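Local coordinates for formiminoglutamase (Trypanosoma cruzi, PDB 4MYK), which probably hydrolyses N-formimino-L-glutamate to L-glutamate and formamide, as an arginase-like metalloenzyme with two manganese ions, at residues A30-I35 / L304-R309; V69-L74 / M298-V303; G215-L220 / C265-K270. The protein carries 1 engineered substitution. All coordinates share one frame; numbering follows the deposited sequence.

Contact 1: A30-I35 / L304-R309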
ATOM      1  N   ALA A  30      19.976 -31.467  -6.842  1.00 30.85           N
ATOM      2  CA  ALA A  30      19.482 -30.168  -6.401  1.00 27.47           C
ATOM      3  C   ALA A  30      19.280 -30.111  -4.885  1.00 25.62           C
ATOM      4  O   ALA A  30      18.734 -31.042  -4.282  1.00 29.37           O
ATOM      5  CB  ALA A  30      18.186 -29.829  -7.113  1.00 23.62           C
ATOM      6  N   ASP A  31      19.723 -29.011  -4.280  1.00 26.55           N
ATOM      7  CA  ASP A  31      19.495 -28.754  -2.861  1.00 23.92           C
ATOM      8  C   ASP A  31      18.016 -28.464  -2.630  1.00 21.75           C
ATOM      9  O   ASP A  31      17.431 -28.874  -1.624  1.00 18.96           O
ATOM     10  CB  ASP A  31      20.330 -27.562  -2.400  1.00 21.87           C
ATOM     11  CG  ASP A  31      21.817 -27.767  -2.627  1.00 25.28           C
ATOM     12  OD1 ASP A  31      22.401 -28.625  -1.938  1.00 29.21           O
ATOM     13  OD2 ASP A  31      22.406 -27.059  -3.476  1.00 28.57           O
ATOM     14  N   ILE A  32      17.417 -27.760  -3.582  1.00 20.60           N
ATOM     15  CA  ILE A  32      16.031 -27.350  -3.460  1.00 22.35           C
ATOM     16  C   ILE A  32      15.273 -27.814  -4.684  1.00 22.53           C
ATOM     17  O   ILE A  32      15.741 -27.638  -5.818  1.00 21.45           O
ATOM     18  CB  ILE A  32      15.907 -25.806  -3.332  1.00 21.83           C
ATOM     19  CG1 ILE A  32      16.584 -25.315  -2.044  1.00 17.78           C
ATOM     20  CG2 ILE A  32      14.432 -25.359  -3.408  1.00 16.98           C
ATOM     21  CD1 ILE A  32      16.957 -23.843  -2.064  1.00 18.94           C
ATOM     22  N   VAL A  33      14.106 -28.408  -4.453  1.00 21.37           N
ATOM     23  CA  VAL A  33      13.261 -28.858  -5.555  1.00 20.26           C
ATOM     24  C   VAL A  33      11.875 -28.187  -5.576  1.00 18.11           C
ATOM     25  O   VAL A  33      11.137 -28.228  -4.593  1.00 19.06           O
ATOM     26  CB  VAL A  33      13.187 -30.407  -5.608  1.00 23.00           C
ATOM     27  CG1 VAL A  33      12.164 -30.879  -6.639  1.00 19.36           C
ATOM     28  CG2 VAL A  33      14.575 -30.974  -5.925  1.00 21.79           C
ATOM     29  N   ILE A  34      11.565 -27.551  -6.710  1.00 18.33           N
ATOM     30  CA  ILE A  34      10.295 -26.861  -6.943  1.00 19.92           C
ATOM     31  C   ILE A  34       9.251 -27.784  -7.585  1.00 18.62           C
ATOM     32  O   ILE A  34       9.495 -28.407  -8.619  1.00 18.08           O
ATOM     33  CB  ILE A  34      10.479 -25.628  -7.866  1.00 18.62           C
ATOM     34  CG1 ILE A  34      11.462 -24.628  -7.261  1.00 17.75           C
ATOM     35  CG2 ILE A  34       9.147 -24.961  -8.142  1.00 16.01           C
ATOM     36  CD1 ILE A  34      11.961 -23.608  -8.259  1.00 18.97           C
ATOM     37  N   ILE A  35       8.082 -27.855  -6.958  1.00 18.18           N
ATOM     38  CA  ILE A  35       6.995 -28.711  -7.415  1.00 18.58           C
ATOM     39  C   ILE A  35       5.755 -27.851  -7.592  1.00 16.73           C
ATOM     40  O   ILE A  35       5.381 -27.113  -6.692  1.00 16.69           O
ATOM     41  CB  ILE A  35       6.697 -29.844  -6.381  1.00 17.88           C
ATOM     42  CG1 ILE A  35       7.925 -30.749  -6.201  1.00 19.08           C
ATOM     43  CG2 ILE A  35       5.478 -30.662  -6.800  1.00 20.35           C
ATOM     44  CD1 ILE A  35       7.999 -31.455  -4.845  1.00 16.84           C
ATOM     45  N   LEU A 304      18.036 -17.308  -0.432  1.00 16.74           N
ATOM     46  CA  LEU A 304      19.163 -16.617   0.182  1.00 17.40           C
ATOM     47  C   LEU A 304      19.403 -17.074   1.619  1.00 17.37           C
ATOM     48  O   LEU A 304      20.542 -17.276   2.029  1.00 18.78           O
ATOM     49  CB  LEU A 304      18.927 -15.111   0.178  1.00 17.45           C
ATOM     50  CG  LEU A 304      19.112 -14.377  -1.146  1.00 16.85           C
ATOM     51  CD1 LEU A 304      18.912 -12.897  -0.929  1.00 19.22           C
ATOM     52  CD2 LEU A 304      20.489 -14.643  -1.707  1.00 18.94           C
ATOM     53  N   GLY A 305      18.327 -17.212   2.389  1.00 16.91           N
ATOM     54  CA  GLY A 305      18.430 -17.653   3.764  1.00 17.84           C
ATOM     55  C   GLY A 305      19.009 -19.050   3.817  1.00 20.40           C
ATOM     56  O   GLY A 305      19.846 -19.368   4.666  1.00 18.99           O
ATOM     57  N   PHE A 306      18.553 -19.884   2.890  1.00 16.57           N
ATOM     58  CA  PHE A 306      19.002 -21.267   2.796  1.00 19.73           C
ATOM     59  C   PHE A 306      20.503 -21.332   2.526  1.00 20.05           C
ATOM     60  O   PHE A 306      21.226 -22.134   3.125  1.00 20.87           O
ATOM     61  CB  PHE A 306      18.242 -21.976   1.686  1.00 16.77           C
ATOM     62  CG  PHE A 306      18.307 -23.467   1.763  1.00 17.06           C
ATOM     63  CD1 PHE A 306      17.422 -24.175   2.570  1.00 18.69           C
ATOM     64  CD2 PHE A 306      19.247 -24.168   1.026  1.00 17.28           C
ATOM     65  CE1 PHE A 306      17.473 -25.555   2.641  1.00 17.68           C
ATOM     66  CE2 PHE A 306      19.306 -25.543   1.091  1.00 18.24           C
ATOM     67  CZ  PHE A 306      18.412 -26.240   1.899  1.00 17.52           C
ATOM     68  N   ALA A 307      20.970 -20.471   1.633  1.00 17.75           N
ATOM     69  CA  ALA A 307      22.388 -20.437   1.300  1.00 19.00           C
ATOM     70  C   ALA A 307      23.275 -20.242   2.537  1.00 22.82           C
ATOM     71  O   ALA A 307      24.485 -20.477   2.479  1.00 24.75           O
ATOM     72  CB  ALA A 307      22.667 -19.353   0.259  1.00 20.02           C
ATOM     73  N   THR A 308      22.679 -19.817   3.652  1.00 23.23           N
ATOM     74  CA  THR A 308      23.464 -19.530   4.848  1.00 23.57           C
ATOM     75  C   THR A 308      23.538 -20.693   5.824  1.00 24.92           C
ATOM     76  O   THR A 308      24.416 -20.704   6.679  1.00 25.24           O
ATOM     77  CB  THR A 308      23.006 -18.248   5.616  1.00 19.68           C
ATOM     78  OG1 THR A 308      21.687 -18.434   6.134  1.00 21.35           O
ATOM     79  CG2 THR A 308      23.051 -17.008   4.723  1.00 19.97           C
ATOM     80  N   ARG A 309      22.643 -21.672   5.718  1.00 27.35           N
ATOM     81  CA  ARG A 309      22.755 -22.796   6.645  1.00 25.86           C
ATOM     82  C   ARG A 309      23.959 -23.683   6.357  1.00 26.96           C
ATOM     83  O   ARG A 309      24.351 -23.857   5.197  1.00 30.11           O
ATOM     84  CB  ARG A 309      21.479 -23.637   6.765  1.00 24.44           C
ATOM     85  CG  ARG A 309      20.444 -23.497   5.691  1.00 21.55           C
ATOM     86  CD  ARG A 309      19.324 -24.525   5.958  1.00 21.00           C
ATOM     87  NE  ARG A 309      17.976 -23.964   5.868  1.00 20.99           N
ATOM     88  CZ  ARG A 309      16.859 -24.680   5.946  1.00 21.38           C
ATOM     89  NH1 ARG A 309      16.920 -25.994   6.118  1.00 20.17           N
ATOM     90  NH2 ARG A 309      15.679 -24.081   5.844  1.00 20.73           N
TER
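Strand 32-37 begins opposite the last turn of helix 290-306, with Ile-32 and Phe-306 nearest across the pair, their CA atoms 9.2 Å apart. No backbone hydrogen bond joins the two segments; after Phe-306 the chain leaves in a type I beta turn to Arg-309. Side chains bridge the distance. With CG anti to the backbone N (chi1 -162°), the Phe-306 side chain reaches toward the strand and runs past that of Ile-32 in the opposite direction. Ile-32 CD1 sits over one face of the ring, 4.3 Å from the centroid, in a CH-pi contact 27° off the normal; its closest ring atom is Phe-306 CD2, 3.9 Å from CD1. Asp-31 adds only its methylene, with CB 4.2 Å from Phe-306 CE2, while its carboxylate OD2 accepts a hydrogen bond from Lys-82 N. An edge-to-face stack with Phe-114 further confines the ring, and Phe-306 CD1 lies 3.3 Å above the guanidinium plane of Arg-309, offset toward its rim. The chemistry is thus almost wholly apolar: in this arginase-like alpha/beta fold the last helix meets the parallel sheet through dispersion and CH-pi contacts, while Asp-31 and Arg-309 (NH2 to Val-274 O) bond elsewhere.

Contact 2: V69-L74 / M298-V303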
ATOM      1  N   VAL A  69      21.537 -13.654  -7.578  1.00 22.43           N
ATOM      2  CA  VAL A  69      22.105 -14.714  -6.731  1.00 21.51           C
ATOM      3  C   VAL A  69      23.075 -14.179  -5.672  1.00 20.60           C
ATOM      4  O   VAL A  69      23.131 -14.693  -4.555  1.00 19.92           O
ATOM      5  CB  VAL A  69      22.791 -15.820  -7.559  1.00 23.28           C
ATOM      6  CG1 VAL A  69      21.810 -16.393  -8.563  1.00 25.56           C
ATOM      7  CG2 VAL A  69      24.015 -15.282  -8.268  1.00 30.06           C
ATOM      8  N   ASN A  70      23.836 -13.143  -6.015  1.00 22.09           N
ATOM      9  CA  ASN A  70      24.610 -12.457  -4.993  1.00 21.05           C
ATOM     10  C   ASN A  70      23.962 -11.141  -4.627  1.00 20.37           C
ATOM     11  O   ASN A  70      23.896 -10.222  -5.444  1.00 21.47           O
ATOM     12  CB  ASN A  70      26.047 -12.228  -5.430  1.00 27.58           C
ATOM     13  CG  ASN A  70      26.950 -11.834  -4.273  1.00 23.77           C
ATOM     14  OD1 ASN A  70      26.532 -11.805  -3.112  1.00 20.56           O
ATOM     15  ND2 ASN A  70      28.203 -11.536  -4.590  1.00 24.06           N
ATOM     16  N   ASN A  71      23.468 -11.077  -3.395  1.00 20.02           N
ATOM     17  CA  ASN A  71      22.761  -9.917  -2.895  1.00 17.85           C
ATOM     18  C   ASN A  71      23.675  -9.159  -1.950  1.00 20.91           C
ATOM     19  O   ASN A  71      24.002  -9.640  -0.865  1.00 21.04           O
ATOM     20  CB  ASN A  71      21.491 -10.357  -2.168  1.00 16.85           C
ATOM     21  CG  ASN A  71      20.661  -9.183  -1.672  1.00 18.69           C
ATOM     22  OD1 ASN A  71      21.182  -8.240  -1.084  1.00 17.13           O
ATOM     23  ND2 ASN A  71      19.356  -9.244  -1.903  1.00 20.13           N
ATOM     24  N   LEU A  72      24.087  -7.970  -2.360  1.00 17.70           N
ATOM     25  CA  LEU A  72      25.071  -7.230  -1.589  1.00 19.51           C
ATOM     26  C   LEU A  72      24.447  -6.322  -0.565  1.00 19.17           C
ATOM     27  O   LEU A  72      25.146  -5.682   0.215  1.00 23.12           O
ATOM     28  CB  LEU A  72      25.986  -6.445  -2.509  1.00 22.23           C
ATOM     29  CG  LEU A  72      27.112  -7.350  -3.003  1.00 28.76           C
ATOM     30  CD1 LEU A  72      27.412  -7.072  -4.459  1.00 27.54           C
ATOM     31  CD2 LEU A  72      28.350  -7.211  -2.112  1.00 27.74           C
ATOM     32  N   GLU A  73      23.127  -6.265  -0.565  1.00 17.24           N
ATOM     33  CA  GLU A  73      22.427  -5.542   0.480  1.00 17.38           C
ATOM     34  C   GLU A  73      22.307  -6.417   1.716  1.00 18.41           C
ATOM     35  O   GLU A  73      22.476  -5.945   2.835  1.00 18.03           O
ATOM     36  CB  GLU A  73      21.047  -5.110   0.000  1.00 18.44           C
ATOM     37  CG  GLU A  73      20.331  -4.228   0.985  1.00 16.95           C
ATOM     38  CD  GLU A  73      18.958  -3.867   0.515  1.00 16.13           C
ATOM     39  OE1 GLU A  73      18.628  -4.152  -0.655  1.00 16.69           O
ATOM     40  OE2 GLU A  73      18.206  -3.297   1.317  1.00 16.76           O
ATOM     41  N   LEU A  74      22.010  -7.696   1.504  1.00 17.63           N
ATOM     42  CA  LEU A  74      21.972  -8.672   2.585  1.00 19.08           C
ATOM     43  C   LEU A  74      23.334  -9.326   2.730  1.00 20.69           C
ATOM     44  O   LEU A  74      23.608  -9.991   3.723  1.00 21.09           O
ATOM     45  CB  LEU A  74      20.927  -9.743   2.300  1.00 17.91           C
ATOM     46  CG  LEU A  74      19.540  -9.194   1.947  1.00 22.81           C
ATOM     47  CD1 LEU A  74      18.522 -10.326   1.935  1.00 18.39           C
ATOM     48  CD2 LEU A  74      19.122  -8.060   2.900  1.00 20.47           C
ATOM     49  N   MET A 298       9.639 -13.675  -2.593  1.00 16.42           N
ATOM     50  CA  MET A 298       9.537 -14.400  -1.333  1.00 14.09           C
ATOM     51  C   MET A 298      10.373 -15.690  -1.349  1.00 15.36           C
ATOM     52  O   MET A 298      11.115 -15.975  -0.401  1.00 16.47           O
ATOM     53  CB  MET A 298       8.074 -14.712  -1.029  1.00 11.89           C
ATOM     54  CG  MET A 298       7.290 -13.537  -0.485  1.00 12.92           C
ATOM     55  SD  MET A 298       5.531 -13.896  -0.268  1.00 15.77           S
ATOM     56  CE  MET A 298       5.554 -15.194   0.966  1.00 15.28           C
ATOM     57  N   PHE A 299      10.229 -16.473  -2.416  1.00 14.26           N
ATOM     58  CA  PHE A 299      11.039 -17.685  -2.634  1.00 14.60           C
ATOM     59  C   PHE A 299      12.528 -17.327  -2.726  1.00 14.68           C
ATOM     60  O   PHE A 299      13.390 -18.005  -2.172  1.00 15.46           O
ATOM     61  CB  PHE A 299      10.571 -18.396  -3.915  1.00 15.27           C
ATOM     62  CG  PHE A 299      11.504 -19.480  -4.397  1.00 14.52           C
ATOM     63  CD1 PHE A 299      11.548 -20.708  -3.761  1.00 15.33           C
ATOM     64  CD2 PHE A 299      12.322 -19.271  -5.501  1.00 13.88           C
ATOM     65  CE1 PHE A 299      12.406 -21.696  -4.198  1.00 15.34           C
ATOM     66  CE2 PHE A 299      13.180 -20.258  -5.947  1.00 13.41           C
ATOM     67  CZ  PHE A 299      13.219 -21.469  -5.299  1.00 17.55           C
ATOM     68  N   TYR A 300      12.808 -16.246  -3.441  1.00 15.08           N
ATOM     69  CA  TYR A 300      14.152 -15.714  -3.575  1.00 15.16           C
ATOM     70  C   TYR A 300      14.812 -15.472  -2.212  1.00 14.95           C
ATOM     71  O   TYR A 300      15.954 -15.858  -1.991  1.00 16.24           O
ATOM     72  CB  TYR A 300      14.107 -14.415  -4.390  1.00 15.99           C
ATOM     73  CG  TYR A 300      15.384 -13.612  -4.329  1.00 18.37           C
ATOM     74  CD1 TYR A 300      16.541 -14.068  -4.949  1.00 20.06           C
ATOM     75  CD2 TYR A 300      15.438 -12.405  -3.651  1.00 17.04           C
ATOM     76  CE1 TYR A 300      17.716 -13.347  -4.892  1.00 17.65           C
ATOM     77  CE2 TYR A 300      16.610 -11.679  -3.581  1.00 17.02           C
ATOM     78  CZ  TYR A 300      17.749 -12.156  -4.207  1.00 19.25           C
ATOM     79  OH  TYR A 300      18.926 -11.439  -4.152  1.00 18.83           O
ATOM     80  N   HIS A 301      14.084 -14.833  -1.302  1.00 15.43           N
ATOM     81  CA  HIS A 301      14.605 -14.536   0.026  1.00 13.25           C
ATOM     82  C   HIS A 301      14.796 -15.828   0.798  1.00 16.49           C
ATOM     83  O   HIS A 301      15.787 -15.988   1.515  1.00 16.30           O
ATOM     84  CB  HIS A 301      13.670 -13.581   0.781  1.00 16.31           C
ATOM     85  CG  HIS A 301      13.868 -12.138   0.423  1.00 17.36           C
ATOM     86  ND1 HIS A 301      13.285 -11.556  -0.681  1.00 15.88           N
ATOM     87  CD2 HIS A 301      14.602 -11.164   1.016  1.00 16.94           C
ATOM     88  CE1 HIS A 301      13.648 -10.286  -0.753  1.00 18.37           C
ATOM     89  NE2 HIS A 301      14.448 -10.024   0.264  1.00 18.02           N
ATOM     90  N   PHE A 302      13.852 -16.754   0.651  1.00 14.67           N
ATOM     91  CA  PHE A 302      14.019 -18.053   1.273  1.00 14.81           C
ATOM     92  C   PHE A 302      15.335 -18.669   0.805  1.00 16.90           C
ATOM     93  O   PHE A 302      16.131 -19.137   1.617  1.00 17.40           O
ATOM     94  CB  PHE A 302      12.878 -19.029   0.956  1.00 16.77           C
ATOM     95  CG  PHE A 302      13.228 -20.440   1.320  1.00 17.72           C
ATOM     96  CD1 PHE A 302      13.069 -20.891   2.623  1.00 20.31           C
ATOM     97  CD2 PHE A 302      13.817 -21.283   0.389  1.00 17.31           C
ATOM     98  CE1 PHE A 302      13.451 -22.169   2.984  1.00 18.80           C
ATOM     99  CE2 PHE A 302      14.194 -22.558   0.738  1.00 17.17           C
ATOM    100  CZ  PHE A 302      14.012 -23.003   2.037  1.00 18.32           C
ATOM    101  N   VAL A 303      15.535 -18.680  -0.511  1.00 14.70           N
ATOM    102  CA  VAL A 303      16.724 -19.249  -1.128  1.00 15.27           C
ATOM    103  C   VAL A 303      18.018 -18.630  -0.582  1.00 17.87           C
ATOM    104  O   VAL A 303      18.982 -19.348  -0.300  1.00 19.87           O
ATOM    105  CB  VAL A 303      16.677 -19.091  -2.651  1.00 17.71           C
ATOM    106  CG1 VAL A 303      18.051 -19.359  -3.265  1.00 19.60           C
ATOM    107  CG2 VAL A 303      15.616 -20.012  -3.245  1.00 17.58           C
TER
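One side-chain amide, that of Asn-71, works in two directions at once, closing its own turn with oxygen and reaching the helix with nitrogen. ND2 donates to Tyr-300 OH at 3.2 Å, with an N-H...O angle of 151° and the hydroxyl tilted 16° from the amide plane. The amide meets the ring edge, near the ring's plane, the two planes being 23° apart. On the other end, Asn-71 OD1 accepts from Leu-74 N at 2.8 Å, from well above the carbonyl plane, an Asx motif that fixes the amide's rotation; a weak, bent bond comes from Glu-73 N. Nearby, Leu-74 CD1 approaches His-301 CD2 at 4.1 Å, the side chains crossing at about a right angle. Tyr-300 OH also pairs with Ser-68 O, so the buried hydroxyl has two partners in neighbouring parts of the chain, while His-301 bonds through ND1 to Tyr-297 O and stacks on Phe-262. Glu-73 bonds to Ser-209 and Gly-187 of a second subunit, placing this turn at the subunit interface. The short antiparallel pair 70-71 and 76-77 thus lies against helix 290-306, with Leu-74 also touching Phe-266 of helix 258-270, while Phe-299 and Phe-302 face strand 32-37.

Contact 3: G215-L220 / C265-K270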
ATOM      1  N   GLY A 215       7.165  -7.447  15.751  1.00 18.10           N
ATOM      2  CA  GLY A 215       8.024  -7.504  14.587  1.00 17.88           C
ATOM      3  C   GLY A 215       7.827  -8.883  13.997  1.00 16.48           C
ATOM      4  O   GLY A 215       7.823  -9.872  14.725  1.00 15.93           O
ATOM      5  N   ALA A 216       7.639  -8.953  12.687  1.00 17.67           N
ATOM      6  CA  ALA A 216       7.257 -10.209  12.046  1.00 16.43           C
ATOM      7  C   ALA A 216       8.313 -11.297  12.226  1.00 16.74           C
ATOM      8  O   ALA A 216       8.000 -12.438  12.554  1.00 15.08           O
ATOM      9  CB  ALA A 216       6.964  -9.989  10.572  1.00 17.89           C
ATOM     10  N   VAL A 217       9.570 -10.924  12.018  1.00 20.69           N
ATOM     11  CA  VAL A 217      10.674 -11.867  12.119  1.00 19.01           C
ATOM     12  C   VAL A 217      10.824 -12.401  13.548  1.00 19.71           C
ATOM     13  O   VAL A 217      10.964 -13.608  13.744  1.00 19.76           O
ATOM     14  CB  VAL A 217      11.996 -11.245  11.581  1.00 18.27           C
ATOM     15  CG1 VAL A 217      13.201 -12.060  12.004  1.00 19.73           C
ATOM     16  CG2 VAL A 217      11.939 -11.115  10.066  1.00 18.53           C
ATOM     17  N   ALA A 218      10.772 -11.502  14.535  1.00 20.81           N
ATOM     18  CA  ALA A 218      10.826 -11.881  15.951  1.00 23.41           C
ATOM     19  C   ALA A 218       9.648 -12.768  16.350  1.00 18.10           C
ATOM     20  O   ALA A 218       9.808 -13.741  17.085  1.00 21.73           O
ATOM     21  CB  ALA A 218      10.867 -10.643  16.836  1.00 18.61           C
ATOM     22  N   ALA A 219       8.461 -12.411  15.880  1.00 17.45           N
ATOM     23  CA  ALA A 219       7.276 -13.208  16.126  1.00 16.76           C
ATOM     24  C   ALA A 219       7.433 -14.587  15.495  1.00 18.90           C
ATOM     25  O   ALA A 219       7.065 -15.588  16.095  1.00 17.14           O
ATOM     26  CB  ALA A 219       6.051 -12.506  15.558  1.00 18.12           C
ATOM     27  N   LEU A 220       7.976 -14.625  14.279  1.00 16.65           N
ATOM     28  CA  LEU A 220       8.221 -15.888  13.575  1.00 18.61           C
ATOM     29  C   LEU A 220       9.337 -16.730  14.217  1.00 18.98           C
ATOM     30  O   LEU A 220       9.312 -17.949  14.150  1.00 18.67           O
ATOM     31  CB  LEU A 220       8.545 -15.637  12.102  1.00 16.93           C
ATOM     32  CG  LEU A 220       8.771 -16.894  11.261  1.00 16.79           C
ATOM     33  CD1 LEU A 220       7.537 -17.756  11.271  1.00 16.20           C
ATOM     34  CD2 LEU A 220       9.117 -16.517   9.857  1.00 18.00           C
ATOM     35  N   CYS A 265      10.586 -15.050   5.023  1.00 14.90           N
ATOM     36  CA  CYS A 265      11.103 -16.105   4.159  1.00 14.70           C
ATOM     37  C   CYS A 265      12.621 -16.287   4.314  1.00 16.33           C
ATOM     38  O   CYS A 265      13.113 -17.412   4.319  1.00 14.50           O
ATOM     39  CB  CYS A 265      10.714 -15.850   2.703  1.00 16.23           C
ATOM     40  SG  CYS A 265       8.973 -16.178   2.411  1.00 14.39           S
ATOM     41  N   PHE A 266      13.345 -15.177   4.463  1.00 15.69           N
ATOM     42  CA  PHE A 266      14.775 -15.241   4.737  1.00 15.68           C
ATOM     43  C   PHE A 266      15.063 -15.974   6.057  1.00 18.76           C
ATOM     44  O   PHE A 266      15.956 -16.821   6.121  1.00 18.08           O
ATOM     45  CB  PHE A 266      15.385 -13.846   4.766  1.00 16.21           C
ATOM     46  CG  PHE A 266      16.898 -13.844   4.791  1.00 19.95           C
ATOM     47  CD1 PHE A 266      17.590 -13.972   5.985  1.00 20.99           C
ATOM     48  CD2 PHE A 266      17.624 -13.715   3.616  1.00 17.39           C
ATOM     49  CE1 PHE A 266      18.983 -13.970   6.003  1.00 23.85           C
ATOM     50  CE2 PHE A 266      19.010 -13.711   3.630  1.00 21.26           C
ATOM     51  CZ  PHE A 266      19.689 -13.843   4.820  1.00 18.90           C
ATOM     52  N   LEU A 267      14.314 -15.647   7.107  1.00 18.98           N
ATOM     53  CA  LEU A 267      14.490 -16.320   8.393  1.00 19.87           C
ATOM     54  C   LEU A 267      14.281 -17.820   8.226  1.00 19.71           C
ATOM     55  O   LEU A 267      15.131 -18.613   8.615  1.00 20.56           O
ATOM     56  CB  LEU A 267      13.534 -15.750   9.458  1.00 19.35           C
ATOM     57  CG  LEU A 267      13.497 -16.379  10.863  1.00 20.89           C
ATOM     58  CD1 LEU A 267      14.830 -16.245  11.578  1.00 18.83           C
ATOM     59  CD2 LEU A 267      12.380 -15.748  11.696  1.00 20.47           C
ATOM     60  N   ALA A 268      13.149 -18.193   7.633  1.00 16.88           N
ATOM     61  CA  ALA A 268      12.818 -19.589   7.380  1.00 17.23           C
ATOM     62  C   ALA A 268      13.957 -20.307   6.659  1.00 17.97           C
ATOM     63  O   ALA A 268      14.309 -21.443   6.991  1.00 17.89           O
ATOM     64  CB  ALA A 268      11.522 -19.681   6.572  1.00 14.98           C
ATOM     65  N   GLY A 269      14.527 -19.633   5.665  1.00 15.80           N
ATOM     66  CA  GLY A 269      15.594 -20.204   4.861  1.00 20.84           C
ATOM     67  C   GLY A 269      16.855 -20.496   5.653  1.00 19.21           C
ATOM     68  O   GLY A 269      17.479 -21.543   5.473  1.00 22.30           O
ATOM     69  N   LYS A 270      17.230 -19.573   6.532  1.00 20.04           N
ATOM     70  CA  LYS A 270      18.430 -19.731   7.352  1.00 19.80           C
ATOM     71  C   LYS A 270      18.190 -20.643   8.563  1.00 20.32           C
ATOM     72  O   LYS A 270      19.138 -21.049   9.240  1.00 22.09           O
ATOM     73  CB  LYS A 270      18.940 -18.362   7.810  1.00 20.79           C
ATOM     74  CG  LYS A 270      18.070 -17.707   8.853  1.00 20.60           C
ATOM     75  CD  LYS A 270      18.485 -16.280   9.069  1.00 25.62           C
ATOM     76  CE  LYS A 270      19.921 -16.197   9.542  1.00 28.68           C
ATOM     77  NZ  LYS A 270      20.031 -16.362  11.024  1.00 38.44           N
TER
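Leu-267 points from helix 258-270 toward helix 216-227 and sends one methyl, CD2, to two residues a turn apart, Val-217 and Leu-220. With CG anti to its N (chi1 176°), the leucine extends away from its own helix, and CD2 is the branch that does all the touching. Leu-267 CD2 lies 3.8 Å from Val-217 CG1, the two side chains running at an oblique angle to each other. Leu-220 presents itself differently: it slides past Leu-267 in the opposite direction, bringing CB, CG and CD2 alongside the same methyl, with Leu-220 CG 3.8 Å from Leu-267 CD2. Leu-267 CD2 is also 3.3 Å from Val-217 O; the methyl thus reaches the backbone of the facing helix. The helices are correspondingly near, 6.9 Å between the CA atoms of Val-217 and Leu-267. Around this pair, Ala-216 and Leu-220 touch Met-264, Val-217 touches Asp-263, and Leu-267 also packs on Glu-221. Gly-215 ends helix 208-214 and is at the N-cap position of helix 216-227, with a positive phi of 100° that by itself calls for glycine. On the sheet side, Leu-220 and Ala-268 both touch Phe-233 of strand 231-236, whose C-terminal Asp-236 binds manganese; the Leu-220 side chain is about 12 Å from that of Asp-146, another manganese ligand. No hydrogen bond or charge crosses between the segments, so the contact is apolar, made by packing three branched aliphatic side chains together, with one methyl also against a backbone carbonyl.

From the N terminus, residues 30-35 open contact 1 on strand 32-37, and residues 69-74 then open contact 2 near the second subunit. Contact 3 is the first to close, when 265-270 returns to 215-220 after 44 intervening residues. Helix 290-306 next completes contact 2 through 298-303, and at its end contact 1 through 304-309. The three loops are therefore nested, 3 within 2 within 1, and none cross. Contacts 1 and 2 use successive parts of one helix, linking it to the sheet and to the 70-77 hairpin. Helix 258-270 joins that helix to contact 3, where Phe-302 packs on Gly-269.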